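Long-range contacts in rhamnosidase B (Bacillus sp., PDB 2OKX), which hydrolyses terminal non-reducing alpha-L-rhamnose residues from alpha-L-rhamnosides, as a member of glycoside hydrolase family 78: residues S671-M676 and E692-H697; Y748-H753 and M764-V769; S759-M764 and A794-G799. One frame throughout, in Å; residues are numbered along the deposited sequence.

The three contacts lie in a row within the six-hairpin glycosidase domain. Interactions 1 and 2 have centres about 11 Å apart and meet in one small sheet, where strands 694-695 and 747-752 are neighbours. Besides the backbone bonds of the sheet, side-chain hydrogen bonds link them: Thr696 OG1 to Ile749 O, and Glu692 OE2 to His753 ND1 at 2.7 Å. Interactions 2 and 3, centred about 8 Å apart, share Met764 and are tied by Asp750 OD1 and Ser763 OG at 2.7 Å. Interactions 1 and 3 stay about 7 Å apart at their nearest atoms. Beside interaction 3, a glycerol probably from crystallisation lies about 3 Å from the Gln797 side chain and may mark a pocket.

Interaction 1. Residues S671-M676 and E692-H697; sequences SGLLNM and EGIVTH
Ser671 OG lies 3.8 Å from Ile694 CD1 at one end of the contact, while also accepting the N-H of Leu673 in an ST turn and bonding to Asp669. Leu673 crosses Ile694 at about a right angle, with its CB and CD1 set against both the CD1 and CG2 methyls of the isoleucine; CD1 to CD1 is 3.7 Å. Helix 723-739 also packs on Leu673, through Leu732 and Ile736. At Leu674 the backbone takes over. Leu674 O approaches Ile694 CA to 3.6 Å and receives a hydrogen from a water that donates its other one to Gly693 O and accepts the N-H of Val695. Asn675 has CG anti to its backbone N (chi1 -164°), which brings the amide across Gly693 and Ile694: OD1 is 3.1 Å from Gly693 CA, and ND2 lies 3.8 Å from Ile694 CG1 while weakly bonded to Asp669. A CB on Gly693 would crowd that OD1, so the missing side chain suits the close approach. Met676 N closes the contact with a straight but weak bond of 3.3 Å to Gly693 O. The loop following helix 647-665 is thus laid against the short strand that leads into helix 696-715. With one weak direct hydrogen bond across the contact, much of the polar matching falls to the water, which uses both hydrogens and an acceptor site, whereas Ile694 and Leu673 supply the apolar part.

Interaction 2. Residues Y748-H753 and M764-V769; sequences YIDCIH and MQTQVV
Thr766 meets Tyr748 and Asp750 of strand 747-752 with both branches of its side chain. Thr766 OG1 donates to Asp750 OD1 at 2.8 Å, meeting the carboxylate from above its plane (35° out of it), and accepts from a water that also donates to Asp750 O. Ser763 OG lies within hydrogen-bonding reach of both Thr766 OG1 and Asp750 OD1, while Asp750 OD2 takes the N-H of Asp688. With CG2 anti to the backbone N, the Thr766 methyl is carried to Tyr748 CB, 3.8 Å away. The contact sets the first turn of helix 764-772, in a domain of the alpha-helical barrel type, against the middle strand of a three-stranded antiparallel sheet. One residue on, Gln767 folds back through a bent chain (chi2 -44°) and offers its amide to the backbone of Tyr748 much as a neighbouring strand would. Gln767 OE1 accepts from Tyr748 N at 3.0 Å, and Gln767 NE2 donates to Tyr748 O at 2.9 Å; each bond falls on a lone pair. This double grip fixes the amide's rotation, and Ser763 O is a further acceptor for NE2. Gln767 OE1 also sits at the edge of the Tyr748 ring, 3.5 Å from CD1, while the tyrosine hydroxyl bonds to Asn737.

Interaction 3. Residues S759-M764 and A794-G799; sequences SDVYSM and AFVQIG
The Phe795 ring carries Tyr762 CB over one face, in a CH-pi contact 3.8 Å from the ring centroid and displaced toward the rim. At its edge, near the ring plane, Met764 SD lies 4.3 Å from CD1, and Tyr787 meets Phe795 edge-to-face. The tyrosine and phenylalanine rings themselves are inclined by 26° but slid so far apart that they barely overlap, leaving the methylene of Tyr762 to make the closer approach. Replacing Phe795 with an alanine would probably leave Tyr762 CB and the Met764 sulfur without their aromatic partner and open a gap beside Tyr787. The backbones are joined by a single bridge: Val796 N donates to Tyr762 O at 2.7 Å and Val796 O accepts Met764 N at 2.9 Å, so both backbone polar groups of Val796 are engaged. This brings Ser763 CB and Val796 CB to 3.4 Å, tighter than usual for carbons. Alongside, Val796 CG2 rests on Val761 CG1 at 3.8 Å. Gln797, bent at chi2 (-61°), curls back to donate an NE2 hydrogen to Phe795 O, while its OE1 bonds to a glycerol. The bridge ties the loop ahead of helix 764-772, where Ser763 is the N-cap, to the connection between helices 778-789 and 801-813; Tyr762 leans on Ile749 of strand 747-752, and Ile798 packs on helix 801-813.

Interaction 1. Residues S671-M676 and E692-H697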
loop_
_atom_site.group_PDB
_atom_site.type_symbol
_atom_site.label_atom_id
_atom_site.label_comp_id
_atom_site.label_asym_id
_atom_site.label_seq_id
_atom_site.Cartn_x
_atom_site.Cartn_y
_atom_site.Cartn_z
ATOM N N SER A 671 -24.082 15.654 -25.888
ATOM C CA SER A 671 -24.606 14.301 -26.018
ATOM C C SER A 671 -25.447 13.925 -24.802
ATOM O O SER A 671 -26.259 13.005 -24.861
ATOM C CB SER A 671 -23.455 13.306 -26.160
ATOM O OG SER A 671 -22.669 13.283 -24.979
ATOM N N GLY A 672 -25.246 14.645 -23.702
ATOM C CA GLY A 672 -25.979 14.358 -22.482
ATOM C C GLY A 672 -25.327 13.211 -21.730
ATOM O O GLY A 672 -25.949 12.576 -20.879
ATOM N N LEU A 673 -24.064 12.948 -22.054
ATOM C CA LEU A 673 -23.304 11.875 -21.423
ATOM C C LEU A 673 -22.031 12.414 -20.785
ATOM O O LEU A 673 -21.516 13.464 -21.181
ATOM C CB LEU A 673 -22.934 10.808 -22.459
ATOM C CG LEU A 673 -24.091 10.084 -23.156
ATOM C CD1 LEU A 673 -23.560 9.249 -24.308
ATOM C CD2 LEU A 673 -24.830 9.210 -22.150
ATOM N N LEU A 674 -21.523 11.690 -19.792
ATOM C CA LEU A 674 -20.302 12.095 -19.110
ATOM C C LEU A 674 -19.123 11.920 -20.061
ATOM O O LEU A 674 -18.821 10.806 -20.488
ATOM C CB LEU A 674 -20.085 11.242 -17.855
ATOM C CG LEU A 674 -18.848 11.583 -17.020
ATOM C CD1 LEU A 674 -18.969 12.999 -16.488
ATOM C CD2 LEU A 674 -18.707 10.585 -15.871
ATOM N N ASN A 675 -18.466 13.026 -20.400
ATOM C CA ASN A 675 -17.320 12.982 -21.300
ATOM C C ASN A 675 -16.126 13.573 -20.565
ATOM O O ASN A 675 -16.147 14.744 -20.186
ATOM C CB ASN A 675 -17.603 13.801 -22.562
ATOM C CG ASN A 675 -16.637 13.483 -23.687
ATOM O OD1 ASN A 675 -15.452 13.247 -23.451
ATOM N ND2 ASN A 675 -17.138 13.485 -24.919
ATOM N N MET A 676 -15.082 12.775 -20.369
ATOM C CA MET A 676 -13.914 13.264 -19.646
ATOM C C MET A 676 -12.567 12.814 -20.182
ATOM O O MET A 676 -12.432 11.729 -20.742
ATOM C CB MET A 676 -14.003 12.853 -18.175
ATOM C CG MET A 676 -15.185 13.423 -17.432
ATOM S SD MET A 676 -15.217 12.813 -15.752
ATOM C CE MET A 676 -14.174 14.007 -14.941
ATOM N N GLU A 692 -9.921 8.774 -23.135
ATOM C CA GLU A 692 -10.579 9.627 -24.117
ATOM C C GLU A 692 -11.882 10.308 -23.726
ATOM O O GLU A 692 -11.880 11.290 -22.989
ATOM C CB GLU A 692 -10.811 8.839 -25.409
ATOM C CG GLU A 692 -9.534 8.426 -26.122
ATOM C CD GLU A 692 -9.812 7.666 -27.403
ATOM O OE1 GLU A 692 -8.844 7.262 -28.083
ATOM O OE2 GLU A 692 -11.001 7.473 -27.724
ATOM N N GLY A 693 -12.999 9.787 -24.227
ATOM C CA GLY A 693 -14.274 10.421 -23.954
ATOM C C GLY A 693 -15.326 9.770 -23.081
ATOM O O GLY A 693 -15.230 9.791 -21.857
ATOM N N ILE A 694 -16.345 9.206 -23.724
ATOM C CA ILE A 694 -17.470 8.586 -23.031
ATOM C C ILE A 694 -17.299 7.111 -22.682
ATOM O O ILE A 694 -17.486 6.235 -23.526
ATOM C CB ILE A 694 -18.765 8.737 -23.865
ATOM C CG1 ILE A 694 -18.950 10.198 -24.277
ATOM C CG2 ILE A 694 -19.967 8.281 -23.055
ATOM C CD1 ILE A 694 -20.135 10.430 -25.192
ATOM N N VAL A 695 -16.952 6.843 -21.426
ATOM C CA VAL A 695 -16.783 5.471 -20.963
ATOM C C VAL A 695 -18.081 5.071 -20.262
ATOM O O VAL A 695 -18.491 5.694 -19.282
ATOM C CB VAL A 695 -15.591 5.355 -19.993
ATOM C CG1 VAL A 695 -15.407 3.908 -19.562
ATOM C CG2 VAL A 695 -14.326 5.873 -20.673
ATOM N N THR A 696 -18.720 4.026 -20.771
ATOM C CA THR A 696 -19.999 3.574 -20.240
ATOM C C THR A 696 -20.063 3.259 -18.747
ATOM O O THR A 696 -20.922 3.790 -18.046
ATOM C CB THR A 696 -20.520 2.353 -21.031
ATOM O OG1 THR A 696 -20.536 2.663 -22.431
ATOM C CG2 THR A 696 -21.942 2.001 -20.599
ATOM N N HIS A 697 -19.159 2.420 -18.244
ATOM C CA HIS A 697 -19.227 2.073 -16.825
ATOM C C HIS A 697 -19.288 3.256 -15.855
ATOM O O HIS A 697 -20.093 3.235 -14.924
ATOM C CB HIS A 697 -18.103 1.092 -16.431
ATOM C CG HIS A 697 -16.714 1.618 -16.620
ATOM N ND1 HIS A 697 -16.257 2.764 -16.007
ATOM C CD2 HIS A 697 -15.662 1.115 -17.308
ATOM C CE1 HIS A 697 -14.983 2.944 -16.308
ATOM N NE2 HIS A 697 -14.598 1.958 -17.096
HETATM O O HOH W 1 -16.509 9.248 -19.627
#

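Interaction 2. Residues Y748-H753 and M764-V769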
loop_
_atom_site.group_PDB
_atom_site.type_symbol
_atom_site.label_atom_id
_atom_site.label_comp_id
_atom_site.label_asym_id
_atom_site.label_seq_id
_atom_site.Cartn_x
_atom_site.Cartn_y
_atom_site.Cartn_z
ATOM N N TYR A 748 -24.647 -3.147 -23.690
ATOM C CA TYR A 748 -24.083 -1.805 -23.750
ATOM C C TYR A 748 -22.643 -1.856 -24.240
ATOM O O TYR A 748 -21.891 -2.770 -23.892
ATOM C CB TYR A 748 -24.120 -1.135 -22.375
ATOM C CG TYR A 748 -25.502 -1.014 -21.783
ATOM C CD1 TYR A 748 -26.109 -2.096 -21.147
ATOM C CD2 TYR A 748 -26.207 0.187 -21.860
ATOM C CE1 TYR A 748 -27.382 -1.985 -20.596
ATOM C CE2 TYR A 748 -27.481 0.309 -21.317
ATOM C CZ TYR A 748 -28.063 -0.779 -20.686
ATOM O OH TYR A 748 -29.321 -0.657 -20.143
ATOM N N ILE A 749 -22.267 -0.872 -25.053
ATOM C CA ILE A 749 -20.912 -0.796 -25.585
ATOM C C ILE A 749 -19.995 -0.235 -24.502
ATOM O O ILE A 749 -20.432 0.542 -23.655
ATOM C CB ILE A 749 -20.847 0.124 -26.823
ATOM C CG1 ILE A 749 -21.216 1.556 -26.434
ATOM C CG2 ILE A 749 -21.792 -0.392 -27.899
ATOM C CD1 ILE A 749 -21.087 2.558 -27.572
ATOM N N ASP A 750 -18.727 -0.630 -24.527
ATOM C CA ASP A 750 -17.778 -0.154 -23.531
ATOM C C ASP A 750 -17.609 1.357 -23.526
ATOM O O ASP A 750 -17.491 1.964 -22.460
ATOM C CB ASP A 750 -16.414 -0.818 -23.728
ATOM C CG ASP A 750 -16.260 -2.082 -22.907
ATOM O OD1 ASP A 750 -17.228 -2.467 -22.213
ATOM O OD2 ASP A 750 -15.171 -2.690 -22.953
ATOM N N CYS A 751 -17.603 1.971 -24.707
ATOM C CA CYS A 751 -17.425 3.415 -24.769
ATOM C C CYS A 751 -17.624 4.020 -26.152
ATOM O O CYS A 751 -17.929 3.331 -27.127
ATOM C CB CYS A 751 -16.014 3.779 -24.308
ATOM S SG CYS A 751 -14.738 3.326 -25.524
ATOM N N ILE A 752 -17.442 5.334 -26.195
ATOM C CA ILE A 752 -17.508 6.126 -27.413
ATOM C C ILE A 752 -16.208 6.920 -27.360
ATOM O O ILE A 752 -16.009 7.745 -26.466
ATOM C CB ILE A 752 -18.697 7.114 -27.420
ATOM C CG1 ILE A 752 -20.017 6.350 -27.525
ATOM C CG2 ILE A 752 -18.558 8.081 -28.594
ATOM C CD1 ILE A 752 -21.241 7.249 -27.589
ATOM N N HIS A 753 -15.319 6.647 -28.306
ATOM C CA HIS A 753 -14.028 7.314 -28.358
ATOM C C HIS A 753 -14.123 8.812 -28.618
ATOM O O HIS A 753 -15.183 9.330 -28.969
ATOM C CB HIS A 753 -13.160 6.637 -29.415
ATOM C CG HIS A 753 -12.790 5.229 -29.065
ATOM N ND1 HIS A 753 -11.760 4.922 -28.201
ATOM C CD2 HIS A 753 -13.343 4.047 -29.425
ATOM C CE1 HIS A 753 -11.694 3.613 -28.046
ATOM N NE2 HIS A 753 -12.645 3.058 -28.776
ATOM N N MET A 764 -18.175 -8.056 -19.764
ATOM C CA MET A 764 -19.116 -8.464 -18.729
ATOM C C MET A 764 -19.244 -7.320 -17.735
ATOM O O MET A 764 -20.325 -7.059 -17.205
ATOM C CB MET A 764 -18.604 -9.705 -18.004
ATOM C CG MET A 764 -18.885 -11.003 -18.726
ATOM S SD MET A 764 -20.663 -11.228 -18.914
ATOM C CE MET A 764 -21.169 -11.352 -17.196
ATOM N N GLN A 765 -18.123 -6.639 -17.498
ATOM C CA GLN A 765 -18.065 -5.527 -16.559
ATOM C C GLN A 765 -19.137 -4.466 -16.795
ATOM O O GLN A 765 -19.898 -4.121 -15.891
ATOM C CB GLN A 765 -16.679 -4.867 -16.605
ATOM C CG GLN A 765 -15.531 -5.694 -16.006
ATOM C CD GLN A 765 -14.897 -6.674 -16.983
ATOM O OE1 GLN A 765 -13.806 -7.192 -16.734
ATOM N NE2 GLN A 765 -15.575 -6.935 -18.095
ATOM N N THR A 766 -19.189 -3.938 -18.012
ATOM C CA THR A 766 -20.162 -2.906 -18.334
ATOM C C THR A 766 -21.596 -3.377 -18.131
ATOM O O THR A 766 -22.438 -2.620 -17.655
ATOM C CB THR A 766 -19.983 -2.418 -19.782
ATOM O OG1 THR A 766 -18.671 -1.856 -19.927
ATOM C CG2 THR A 766 -21.027 -1.355 -20.123
ATOM N N GLN A 767 -21.865 -4.627 -18.489
ATOM C CA GLN A 767 -23.205 -5.187 -18.343
ATOM C C GLN A 767 -23.565 -5.319 -16.862
ATOM O O GLN A 767 -24.673 -4.968 -16.450
ATOM C CB GLN A 767 -23.287 -6.561 -19.014
ATOM C CG GLN A 767 -22.685 -6.636 -20.412
ATOM C CD GLN A 767 -23.062 -5.454 -21.289
ATOM O OE1 GLN A 767 -24.230 -5.075 -21.376
ATOM N NE2 GLN A 767 -22.066 -4.871 -21.953
ATOM N N VAL A 768 -22.627 -5.833 -16.068
ATOM C CA VAL A 768 -22.856 -5.999 -14.638
ATOM C C VAL A 768 -23.165 -4.650 -13.995
ATOM O O VAL A 768 -24.091 -4.533 -13.194
ATOM C CB VAL A 768 -21.621 -6.623 -13.935
ATOM C CG1 VAL A 768 -21.796 -6.574 -12.424
ATOM C CG2 VAL A 768 -21.438 -8.062 -14.386
ATOM N N VAL A 769 -22.389 -3.631 -14.349
ATOM C CA VAL A 769 -22.599 -2.301 -13.789
ATOM C C VAL A 769 -23.959 -1.733 -14.188
ATOM O O VAL A 769 -24.624 -1.084 -13.383
ATOM C CB VAL A 769 -21.484 -1.320 -14.234
ATOM C CG1 VAL A 769 -21.771 0.072 -13.700
ATOM C CG2 VAL A 769 -20.132 -1.806 -13.722
HETATM O O HOH W 2 -17.554 0.828 -19.884
#

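Interaction 3. Residues S759-M764 and A794-G799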
loop_
_atom_site.group_PDB
_atom_site.type_symbol
_atom_site.label_atom_id
_atom_site.label_comp_id
_atom_site.label_asym_id
_atom_site.label_seq_id
_atom_site.Cartn_x
_atom_site.Cartn_y
_atom_site.Cartn_z
ATOM N N SER A 759 -17.301 2.138 -29.609
ATOM C CA SER A 759 -16.509 0.943 -29.357
ATOM C C SER A 759 -17.213 -0.310 -29.857
ATOM O O SER A 759 -18.440 -0.385 -29.854
ATOM C CB SER A 759 -16.229 0.797 -27.859
ATOM O OG SER A 759 -15.579 -0.432 -27.586
ATOM N N ASP A 760 -16.428 -1.289 -30.284
ATOM C CA ASP A 760 -16.971 -2.551 -30.765
ATOM C C ASP A 760 -16.587 -3.626 -29.753
ATOM O O ASP A 760 -16.739 -4.826 -29.999
ATOM C CB ASP A 760 -16.392 -2.889 -32.139
ATOM C CG ASP A 760 -14.905 -3.166 -32.091
ATOM O OD1 ASP A 760 -14.157 -2.326 -31.543
ATOM O OD2 ASP A 760 -14.485 -4.224 -32.606
ATOM N N VAL A 761 -16.082 -3.174 -28.609
ATOM C CA VAL A 761 -15.667 -4.068 -27.538
ATOM C C VAL A 761 -16.789 -4.220 -26.511
ATOM O O VAL A 761 -17.362 -3.233 -26.052
ATOM C CB VAL A 761 -14.392 -3.531 -26.833
ATOM C CG1 VAL A 761 -14.003 -4.442 -25.675
ATOM C CG2 VAL A 761 -13.250 -3.437 -27.836
ATOM N N TYR A 762 -17.100 -5.464 -26.163
ATOM C CA TYR A 762 -18.145 -5.757 -25.188
ATOM C C TYR A 762 -17.562 -6.524 -24.008
ATOM O O TYR A 762 -16.838 -7.506 -24.185
ATOM C CB TYR A 762 -19.256 -6.568 -25.850
ATOM C CG TYR A 762 -19.971 -5.798 -26.933
ATOM C CD1 TYR A 762 -20.975 -4.883 -26.617
ATOM C CD2 TYR A 762 -19.608 -5.941 -28.272
ATOM C CE1 TYR A 762 -21.599 -4.127 -27.604
ATOM C CE2 TYR A 762 -20.224 -5.187 -29.272
ATOM C CZ TYR A 762 -21.217 -4.282 -28.930
ATOM O OH TYR A 762 -21.823 -3.529 -29.910
ATOM N N SER A 763 -17.883 -6.072 -22.800
ATOM C CA SER A 763 -17.365 -6.708 -21.597
ATOM C C SER A 763 -18.453 -7.057 -20.593
ATOM O O SER A 763 -19.520 -6.446 -20.570
ATOM C CB SER A 763 -16.351 -5.783 -20.925
ATOM O OG SER A 763 -16.981 -4.586 -20.501
ATOM N N MET A 764 -18.175 -8.056 -19.764
ATOM C CA MET A 764 -19.116 -8.464 -18.729
ATOM C C MET A 764 -19.244 -7.320 -17.735
ATOM O O MET A 764 -20.325 -7.059 -17.205
ATOM C CB MET A 764 -18.604 -9.705 -18.004
ATOM C CG MET A 764 -18.885 -11.003 -18.726
ATOM S SD MET A 764 -20.663 -11.228 -18.914
ATOM C CE MET A 764 -21.169 -11.352 -17.196
ATOM N N ALA A 794 -17.120 -14.416 -25.629
ATOM C CA ALA A 794 -16.596 -13.433 -26.573
ATOM C C ALA A 794 -16.418 -12.085 -25.888
ATOM O O ALA A 794 -15.638 -11.242 -26.339
ATOM C CB ALA A 794 -17.536 -13.291 -27.761
ATOM N N PHE A 795 -17.154 -11.882 -24.801
ATOM C CA PHE A 795 -17.069 -10.639 -24.043
ATOM C C PHE A 795 -15.785 -10.609 -23.232
ATOM O O PHE A 795 -15.210 -11.656 -22.925
ATOM C CB PHE A 795 -18.243 -10.510 -23.068
ATOM C CG PHE A 795 -19.531 -10.064 -23.700
ATOM C CD1 PHE A 795 -20.617 -9.721 -22.899
ATOM C CD2 PHE A 795 -19.667 -9.988 -25.081
ATOM C CE1 PHE A 795 -21.820 -9.306 -23.463
ATOM C CE2 PHE A 795 -20.868 -9.574 -25.654
ATOM C CZ PHE A 795 -21.945 -9.233 -24.843
ATOM N N VAL A 796 -15.335 -9.406 -22.894
ATOM C CA VAL A 796 -14.146 -9.260 -22.066
ATOM C C VAL A 796 -14.599 -9.827 -20.722
ATOM O O VAL A 796 -15.733 -9.596 -20.309
ATOM C CB VAL A 796 -13.752 -7.772 -21.900
ATOM C CG1 VAL A 796 -12.637 -7.635 -20.872
ATOM C CG2 VAL A 796 -13.296 -7.205 -23.238
ATOM N N GLN A 797 -13.729 -10.573 -20.049
ATOM C CA GLN A 797 -14.084 -11.178 -18.768
ATOM C C GLN A 797 -13.581 -10.387 -17.562
ATOM O O GLN A 797 -12.714 -9.520 -17.694
ATOM C CB GLN A 797 -13.540 -12.607 -18.705
ATOM C CG GLN A 797 -14.025 -13.514 -19.832
ATOM C CD GLN A 797 -15.534 -13.689 -19.837
ATOM O OE1 GLN A 797 -16.131 -14.043 -18.824
ATOM N NE2 GLN A 797 -16.158 -13.446 -20.986
ATOM N N ILE A 798 -14.133 -10.694 -16.388
ATOM C CA ILE A 798 -13.742 -10.030 -15.147
ATOM C C ILE A 798 -12.279 -10.354 -14.863
ATOM O O ILE A 798 -11.882 -11.521 -14.878
ATOM C CB ILE A 798 -14.622 -10.503 -13.965
ATOM C CG1 ILE A 798 -16.061 -10.016 -14.169
ATOM C CG2 ILE A 798 -14.061 -9.980 -12.644
ATOM C CD1 ILE A 798 -17.013 -10.437 -13.071
ATOM N N GLY A 799 -11.482 -9.322 -14.599
ATOM C CA GLY A 799 -10.067 -9.542 -14.359
ATOM C C GLY A 799 -9.556 -9.465 -12.933
ATOM O O GLY A 799 -8.370 -9.694 -12.697
#